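Local coordinates for tRNA (Adenine(22)-N(1))-methyltransferase (Mycoplasma capricolum subsp. capricolum, PDB 6QE6), which probably methylates N1 of adenine 22 in tRNA, and is captured here with the cofactor product S-adenosyl-L-homocysteine bound, at residues 30-35 with 171-176; 218-221 with 226-229. All coordinates share one frame; numbering follows the deposited sequence.

Contact 1. Residues 30-35 with 171-176; sequences AKLINN and LIEINK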
loop_
_atom_site.group_PDB
_atom_site.type_symbol
_atom_site.label_atom_id
_atom_site.label_comp_id
_atom_site.label_asym_id
_atom_site.label_seq_id
_atom_site.Cartn_x
_atom_site.Cartn_y
_atom_site.Cartn_z
ATOM N N ALA A 30 10.367 4.575 0.113
ATOM C CA ALA A 30 11.765 4.416 0.507
ATOM C C ALA A 30 12.100 5.217 1.763
ATOM O O ALA A 30 12.952 4.790 2.555
ATOM C CB ALA A 30 12.684 4.814 -0.649
ATOM N N LYS A 31 11.437 6.360 1.981
ATOM C CA LYS A 31 11.706 7.142 3.186
ATOM C C LYS A 31 11.378 6.371 4.460
ATOM O O LYS A 31 11.996 6.612 5.502
ATOM C CB LYS A 31 10.922 8.455 3.157
ATOM C CG LYS A 31 11.295 9.337 2.001
ATOM C CD LYS A 31 11.019 10.785 2.306
ATOM C CE LYS A 31 11.186 11.576 1.056
ATOM N NZ LYS A 31 10.261 10.962 0.082
ATOM N N LEU A 32 10.421 5.448 4.403
ATOM C CA LEU A 32 10.002 4.702 5.583
ATOM C C LEU A 32 10.927 3.536 5.930
ATOM O O LEU A 32 10.692 2.869 6.946
ATOM C CB LEU A 32 8.571 4.179 5.387
ATOM C CG LEU A 32 7.535 5.253 5.044
ATOM C CD1 LEU A 32 6.194 4.693 4.545
ATOM C CD2 LEU A 32 7.341 6.167 6.252
ATOM N N ILE A 33 11.949 3.258 5.124
ATOM C CA ILE A 33 12.748 2.040 5.258
ATOM C C ILE A 33 14.188 2.416 5.564
ATOM O O ILE A 33 14.863 3.057 4.740
ATOM C CB ILE A 33 12.703 1.166 3.997
ATOM C CG1 ILE A 33 11.282 0.729 3.702
ATOM C CG2 ILE A 33 13.616 -0.044 4.176
ATOM C CD1 ILE A 33 11.196 -0.252 2.588
ATOM N N ASN A 34 14.666 1.990 6.732
ATOM C CA ASN A 34 16.036 2.249 7.135
ATOM C C ASN A 34 16.523 1.107 8.014
ATOM O O ASN A 34 15.729 0.426 8.666
ATOM C CB ASN A 34 16.143 3.589 7.869
ATOM C CG ASN A 34 15.802 4.769 6.971
ATOM O OD1 ASN A 34 16.620 5.189 6.161
ATOM N ND2 ASN A 34 14.590 5.303 7.110
ATOM N N ASN A 35 17.838 0.888 7.998
ATOM C CA ASN A 35 18.490 -0.004 8.951
ATOM C C ASN A 35 17.860 -1.386 8.948
ATOM O O ASN A 35 17.677 -1.988 10.002
ATOM C CB ASN A 35 18.454 0.581 10.366
ATOM C CG ASN A 35 19.092 1.941 10.429
ATOM O OD1 ASN A 35 20.213 2.136 9.943
ATOM N ND2 ASN A 35 18.375 2.910 10.994
ATOM N N LEU A 171 -1.108 5.246 0.528
ATOM C CA LEU A 171 0.050 4.641 1.150
ATOM C C LEU A 171 -0.277 4.337 2.604
ATOM O O LEU A 171 -0.775 5.208 3.323
ATOM C CB LEU A 171 1.268 5.559 1.031
ATOM C CG LEU A 171 2.541 5.071 1.716
ATOM C CD1 LEU A 171 3.750 5.231 0.831
ATOM C CD2 LEU A 171 2.734 5.844 3.000
ATOM N N ILE A 172 0.005 3.103 3.028
ATOM C CA ILE A 172 -0.298 2.654 4.377
ATOM C C ILE A 172 0.835 1.749 4.857
ATOM O O ILE A 172 1.309 0.875 4.120
ATOM C CB ILE A 172 -1.675 1.949 4.443
ATOM C CG1 ILE A 172 -1.981 1.469 5.873
ATOM C CG2 ILE A 172 -1.789 0.845 3.390
ATOM C CD1 ILE A 172 -3.376 0.875 6.075
ATOM N N GLU A 173 1.307 1.998 6.074
ATOM C CA GLU A 173 2.379 1.231 6.690
ATOM C C GLU A 173 1.811 0.482 7.893
ATOM O O GLU A 173 1.199 1.087 8.780
ATOM C CB GLU A 173 3.551 2.123 7.122
ATOM C CG GLU A 173 4.460 1.426 8.151
ATOM C CD GLU A 173 5.849 2.056 8.296
ATOM O OE1 GLU A 173 6.025 3.232 7.897
ATOM O OE2 GLU A 173 6.765 1.373 8.824
ATOM N N ILE A 174 2.011 -0.831 7.916
ATOM C CA ILE A 174 1.459 -1.697 8.946
ATOM C C ILE A 174 2.618 -2.315 9.719
ATOM O O ILE A 174 3.491 -2.966 9.121
ATOM C CB ILE A 174 0.548 -2.775 8.339
ATOM C CG1 ILE A 174 -0.603 -2.110 7.582
ATOM C CG2 ILE A 174 0.023 -3.725 9.419
ATOM C CD1 ILE A 174 -1.409 -3.073 6.753
ATOM N N ASN A 175 2.639 -2.083 11.042
ATOM C CA ASN A 175 3.638 -2.630 11.959
ATOM C C ASN A 175 2.997 -3.742 12.778
ATOM O O ASN A 175 2.239 -3.468 13.719
ATOM C CB ASN A 175 4.190 -1.548 12.886
ATOM C CG ASN A 175 5.281 -2.079 13.829
ATOM O OD1 ASN A 175 5.617 -3.269 13.808
ATOM N ND2 ASN A 175 5.849 -1.188 14.649
ATOM N N LYS A 176 3.345 -4.993 12.449
ATOM C CA LYS A 176 2.700 -6.150 13.062
ATOM C C LYS A 176 3.099 -6.343 14.515
ATOM O O LYS A 176 2.408 -7.062 15.244
ATOM C CB LYS A 176 3.014 -7.424 12.270
ATOM C CG LYS A 176 2.442 -7.421 10.860
ATOM C CD LYS A 176 3.033 -8.541 10.028
ATOM C CE LYS A 176 2.682 -9.890 10.636
ATOM N NZ LYS A 176 3.251 -11.001 9.823
HETATM O O HOH W 1 9.306 2.556 9.530
#
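Leu32 faces strand 168-175 where the chain leaves helix 24-31, and its CA lies 8.4 Å from the CA of Glu173, the nearest pair of CA atoms between the two segments. The turn after the helix is tied back by a backbone bond from Ile33 N to Ala30 O, and the two segments meet through side chains and one water. Leu32, Leu171 and Glu173 all send their CB toward the opposite segment, whereas Ile172, between the two on the strand, sends its own away. Leu32 and Leu171 meet tip to tip, with CD1 of Leu32 4.0 Å from CD2 of Leu171. Glu173 instead slides past Leu32 in the opposite direction: its CG lies anti to the backbone N (chi1 162°) and the chain runs on extended, which lays the carboxylate alongside the leucine, with OE1 of Glu173 almost equally far from CB, CG, CD1 and CD2 of Leu32, CD2 being the nearest at 3.6 Å. The other oxygen is engaged by water: a single molecule donates to Glu173 OE2 at 2.9 Å and to Leu32 O at 2.9 Å, bridging the carboxylate to a carbonyl of the turn. The water joins two groups that, with the carboxylate ionised, would both be acceptors. Tyr158 of strand 155-163 touches both leucines, and Ile135 of strand 133-138 also lies against Leu32. The turn that follows the N-terminal helix is thereby laid on the antiparallel part of the sheet. This sheet, of strand order 3-2-1-4-5-7-6, is the Rossmann-like core of class I methyltransferases; Leu171 lies about 6 Å, side chain to side chain, from Arg25, a residue of the S-adenosyl-L-homocysteine site.

Contact 2. Residues 218-221 with 226-229; sequences NQIN and KYLE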
loop_
_atom_site.group_PDB
_atom_site.type_symbol
_atom_site.label_atom_id
_atom_site.label_comp_id
_atom_site.label_asym_id
_atom_site.label_seq_id
_atom_site.Cartn_x
_atom_site.Cartn_y
_atom_site.Cartn_z
ATOM N N ASN A 218 -28.835 11.600 -9.098
ATOM C CA ASN A 218 -29.752 12.236 -10.038
ATOM C C ASN A 218 -29.979 11.390 -11.282
ATOM O O ASN A 218 -30.394 11.918 -12.315
ATOM C CB ASN A 218 -29.250 13.631 -10.423
ATOM C CG ASN A 218 -29.454 14.647 -9.320
ATOM O OD1 ASN A 218 -30.498 15.286 -9.233
ATOM N ND2 ASN A 218 -28.448 14.805 -8.468
ATOM N N GLN A 219 -29.712 10.092 -11.207
ATOM C CA GLN A 219 -29.881 9.196 -12.345
ATOM C C GLN A 219 -30.582 7.894 -12.005
ATOM O O GLN A 219 -31.320 7.377 -12.845
ATOM C CB GLN A 219 -28.524 8.860 -12.967
ATOM C CG GLN A 219 -27.779 10.073 -13.429
ATOM C CD GLN A 219 -26.370 9.750 -13.822
ATOM O OE1 GLN A 219 -25.867 8.669 -13.509
ATOM N NE2 GLN A 219 -25.713 10.679 -14.511
ATOM N N ILE A 220 -30.387 7.342 -10.826
ATOM C CA ILE A 220 -30.987 6.082 -10.474
ATOM C C ILE A 220 -32.251 6.353 -9.679
ATOM O O ILE A 220 -32.485 7.456 -9.183
ATOM C CB ILE A 220 -30.009 5.197 -9.685
ATOM C CG1 ILE A 220 -29.745 5.808 -8.310
ATOM C CG2 ILE A 220 -28.712 5.015 -10.478
ATOM C CD1 ILE A 220 -28.633 5.118 -7.560
ATOM N N ASN A 221 -33.061 5.316 -9.549
ATOM C CA ASN A 221 -34.371 5.362 -8.922
ATOM C C ASN A 221 -34.221 5.416 -7.406
ATOM O O ASN A 221 -33.507 4.593 -6.835
ATOM C CB ASN A 221 -35.144 4.125 -9.339
ATOM C CG ASN A 221 -36.606 4.186 -8.987
ATOM O OD1 ASN A 221 -36.997 4.561 -7.873
ATOM N ND2 ASN A 221 -37.433 3.757 -9.930
ATOM N N LYS A 226 -29.271 0.930 -3.992
ATOM C CA LYS A 226 -28.015 1.652 -4.208
ATOM C C LYS A 226 -28.158 3.134 -3.881
ATOM O O LYS A 226 -27.198 3.750 -3.401
ATOM C CB LYS A 226 -27.515 1.473 -5.651
ATOM C CG LYS A 226 -26.643 0.235 -5.849
ATOM C CD LYS A 226 -25.136 0.584 -5.757
ATOM C CE LYS A 226 -24.306 -0.489 -5.018
ATOM N NZ LYS A 226 -23.189 0.098 -4.196
ATOM N N TYR A 227 -29.342 3.713 -4.125
ATOM C CA TYR A 227 -29.587 5.112 -3.786
ATOM C C TYR A 227 -29.382 5.347 -2.297
ATOM O O TYR A 227 -28.723 6.307 -1.886
ATOM C CB TYR A 227 -31.009 5.505 -4.201
ATOM C CG TYR A 227 -31.329 6.981 -4.067
ATOM C CD1 TYR A 227 -31.616 7.547 -2.831
ATOM C CD2 TYR A 227 -31.358 7.810 -5.192
ATOM C CE1 TYR A 227 -31.908 8.910 -2.708
ATOM C CE2 TYR A 227 -31.655 9.168 -5.086
ATOM C CZ TYR A 227 -31.934 9.710 -3.838
ATOM O OH TYR A 227 -32.233 11.054 -3.727
ATOM N N LEU A 228 -29.963 4.480 -1.471
ATOM C CA LEU A 228 -29.798 4.601 -0.028
ATOM C C LEU A 228 -28.329 4.492 0.355
ATOM O O LEU A 228 -27.809 5.324 1.106
ATOM C CB LEU A 228 -30.631 3.526 0.670
ATOM C CG LEU A 228 -30.445 3.348 2.172
ATOM C CD1 LEU A 228 -30.958 4.574 2.931
ATOM C CD2 LEU A 228 -31.165 2.086 2.619
ATOM N N GLU A 229 -27.638 3.484 -0.191
ATOM C CA GLU A 229 -26.223 3.266 0.110
ATOM C C GLU A 229 -25.367 4.447 -0.332
ATOM O O GLU A 229 -24.463 4.874 0.402
ATOM C CB GLU A 229 -25.747 1.974 -0.560
ATOM C CG GLU A 229 -26.371 0.730 0.072
ATOM C CD GLU A 229 -26.179 -0.543 -0.738
ATOM O OE1 GLU A 229 -26.556 -1.624 -0.219
ATOM O OE2 GLU A 229 -25.665 -0.467 -1.882
#
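Ile220 and Tyr227 carry most of the apolar contact, their side chains crossing at a slant. The ring is approached at its edge, near its plane, by CG1 of Ile220, which lies 4.0 Å from CD2 of Tyr227. CG1 stands between the backbone N and the carbonyl carbon of its own residue (chi1 68°), and the chain then extends to bring CD1 against the first turn of the helix, 3.8 Å from Tyr227 N. CD1 of Ile220 also packs 4.3 Å from CB of Lys226. The backbone also touches the tyrosine: Asn221 O lies 3.7 Å from Tyr227 CB, in van der Waals contact.

The polar bonds stay off the interface: Lys226 NZ forms a 3.4 Å salt bridge with Glu229 OE2, one helical turn on, while Asn221 OD1 accepts from Asn223 N and Asn224 OD1 accepts from Lys226 N.

The contact closes the connection between helix 200-217 and helix 225-244: Ile220, in the loop leaving the first, folds onto the opening turn of the second, in a helical hairpin, the centre of the contact lying about 31 Å from the centre of the chain.

In the fold
The two contacts lie on opposite sides of the chain's centre, their own centres about 40 Å apart, and have no element in common. Contact 1 is buried and joins the turn after the N-terminal helix to a strand of the central sheet, drawing together residues more than a hundred positions apart, not far from the cofactor site. Contact 2 is a surface feature, local in sequence, that folds a loop back on the helix following it, away from the cofactor site. Both rest on apolar contact, yet the polar chemistry differs: in 30-35 with 171-176 a water links carboxylate to carbonyl across the interface, whereas in 218-221 with 226-229 the salt bridge stays within the helix.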